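Local coordinates for transcriptional regulator ComR (PDB 6HU8), which probably binds DNA as a competence regulator of the RNPP family, whose members couple a helix-turn-helix domain to a peptide-sensing TPR domain, at residues 31-36 with 145-150. Numbering follows the deposited sequence.
Sequences ELTVRQ and YEDLFE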
# COMPACT_ATOMS: atom_id res chain seq x y z
N GLU A 31 0.76 -4.62 -17.93
CA GLU A 31 1.91 -5.30 -17.33
C GLU A 31 3.17 -4.46 -17.38
O GLU A 31 4.04 -4.55 -16.51
CB GLU A 31 2.13 -6.66 -18.01
CG GLU A 31 1.01 -7.63 -17.65
CD GLU A 31 1.13 -8.98 -18.32
OE1 GLU A 31 0.84 -9.08 -19.53
OE2 GLU A 31 1.50 -9.96 -17.63
N LEU A 32 3.25 -3.63 -18.42
CA LEU A 32 4.36 -2.72 -18.61
C LEU A 32 3.87 -1.46 -19.32
O LEU A 32 3.18 -1.56 -20.34
CB LEU A 32 5.47 -3.37 -19.42
CG LEU A 32 6.74 -2.53 -19.54
CD1 LEU A 32 7.45 -2.54 -18.19
CD2 LEU A 32 7.64 -3.09 -20.63
N THR A 33 4.20 -0.29 -18.80
CA THR A 33 3.79 0.94 -19.47
C THR A 33 4.96 1.49 -20.27
O THR A 33 6.11 1.10 -20.07
CB THR A 33 3.31 2.02 -18.49
OG1 THR A 33 4.42 2.49 -17.70
CG2 THR A 33 2.22 1.46 -17.55
N VAL A 34 4.66 2.41 -21.17
CA VAL A 34 5.69 2.99 -21.99
C VAL A 34 6.75 3.69 -21.12
O VAL A 34 7.94 3.55 -21.37
CB VAL A 34 5.08 3.97 -23.03
CG1 VAL A 34 6.14 4.85 -23.64
CG2 VAL A 34 4.34 3.16 -24.10
N ARG A 35 6.32 4.42 -20.09
CA ARG A 35 7.29 5.18 -19.31
C ARG A 35 8.13 4.24 -18.43
O ARG A 35 9.31 4.49 -18.21
CB ARG A 35 6.61 6.24 -18.45
CG ARG A 35 6.04 7.40 -19.26
CD ARG A 35 5.45 8.47 -18.35
NE ARG A 35 4.23 8.00 -17.70
CZ ARG A 35 3.50 8.72 -16.85
NH1 ARG A 35 3.85 9.96 -16.54
NH2 ARG A 35 2.41 8.19 -16.32
N GLN A 36 7.51 3.16 -17.96
CA GLN A 36 8.24 2.09 -17.26
C GLN A 36 9.32 1.50 -18.17
O GLN A 36 10.47 1.34 -17.76
CB GLN A 36 7.28 0.99 -16.80
CG GLN A 36 6.49 1.34 -15.52
CD GLN A 36 5.34 0.41 -15.30
OE1 GLN A 36 5.13 -0.52 -16.08
NE2 GLN A 36 4.58 0.64 -14.24
N TYR A 145 4.39 6.16 -9.27
CA TYR A 145 3.16 5.72 -8.63
C TYR A 145 2.03 5.71 -9.65
O TYR A 145 1.20 4.80 -9.66
CB TYR A 145 2.80 6.63 -7.44
CG TYR A 145 1.32 6.72 -7.18
CD1 TYR A 145 0.67 5.76 -6.39
CD2 TYR A 145 0.58 7.78 -7.69
CE1 TYR A 145 -0.70 5.86 -6.14
CE2 TYR A 145 -0.77 7.88 -7.46
CZ TYR A 145 -1.41 6.93 -6.70
OH TYR A 145 -2.76 7.08 -6.49
N GLU A 146 2.02 6.71 -10.53
CA GLU A 146 0.89 6.85 -11.46
C GLU A 146 0.71 5.60 -12.32
O GLU A 146 -0.40 5.09 -12.44
CB GLU A 146 1.07 8.08 -12.36
CG GLU A 146 -0.16 8.35 -13.20
CD GLU A 146 -0.08 9.63 -14.03
OE1 GLU A 146 0.75 9.68 -14.97
OE2 GLU A 146 -0.83 10.59 -13.75
N ASP A 147 1.79 5.09 -12.91
CA ASP A 147 1.62 3.94 -13.80
C ASP A 147 1.38 2.65 -13.02
O ASP A 147 0.57 1.82 -13.44
CB ASP A 147 2.82 3.81 -14.75
CG ASP A 147 2.76 4.82 -15.90
OD1 ASP A 147 1.72 5.52 -16.01
OD2 ASP A 147 3.71 4.89 -16.71
N LEU A 148 2.05 2.47 -11.89
CA LEU A 148 1.78 1.29 -11.05
C LEU A 148 0.33 1.29 -10.54
O LEU A 148 -0.30 0.23 -10.49
CB LEU A 148 2.77 1.21 -9.88
CG LEU A 148 4.19 0.87 -10.38
CD1 LEU A 148 5.25 1.06 -9.29
CD2 LEU A 148 4.24 -0.56 -10.89
N PHE A 149 -0.23 2.46 -10.20
CA PHE A 149 -1.63 2.51 -9.79
C PHE A 149 -2.58 2.20 -10.94
O PHE A 149 -3.58 1.51 -10.72
CB PHE A 149 -1.99 3.88 -9.19
CG PHE A 149 -3.40 3.94 -8.66
CD1 PHE A 149 -3.84 3.00 -7.73
CD2 PHE A 149 -4.27 4.95 -9.06
CE1 PHE A 149 -5.15 3.05 -7.23
CE2 PHE A 149 -5.57 5.01 -8.57
CZ PHE A 149 -6.01 4.06 -7.66
N GLU A 150 -2.29 2.69 -12.15
CA GLU A 150 -3.08 2.31 -13.34
C GLU A 150 -3.12 0.79 -13.49
O GLU A 150 -4.12 0.22 -13.90
CB GLU A 150 -2.52 2.90 -14.62
CG GLU A 150 -3.00 4.28 -14.97
CD GLU A 150 -4.51 4.36 -15.08
OE1 GLU A 150 -5.14 3.50 -15.74
OE2 GLU A 150 -5.07 5.29 -14.47
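D147, on helix 139-152 of the TPR region, points its carboxylate at the N-terminus of helix 34-41 in the HTH region and is gripped there by T33 and R35. T33 OG1 donates to D147 OD2 at 2.7 Å, meeting that oxygen from above the carboxylate plane. The T33 hydroxyl sits between its own backbone N and carbonyl carbon (chi1 68°), from where it also accepts from Q36 N at 3.2 Å. Q36 OE1 in turn takes the T33 N-H at 2.9 Å, completing a capping box, while T33 CG2 lies against D147 CB. This is the close-packed part of the interface: D147 and Q36 are buried, and Q36 NE2 touches both D147 CB and L148 CD2, the latter 3.6 Å away. Q36 OE1 also accepts a hydrogen bond from Q151, one turn beyond D147 on helix 139-152.

The opposite flank opens toward solvent. R35, its chain bent at chi3 (-70°), brings its guanidinium across D147, the two planes 65° apart. R35 NH2 reaches D147 OD1 at 2.8 Å, whereas the bond from R35 NE to D147 OD2 is weak. R35 NH2 makes a straighter bond, 2.6 Å long, to the anti lone pair of E146 OE1, nearly in the guanidinium plane; E146 itself is exposed.

The contact thus docks the HTH region onto the TPR region of the apo protein through polar side chains. The buried carboxylate of D147 is probably kept ionised by the arginine and the helix N-terminus; as in other ComR proteins, whose apo form sequesters the HTH domain, these links probably break on activation.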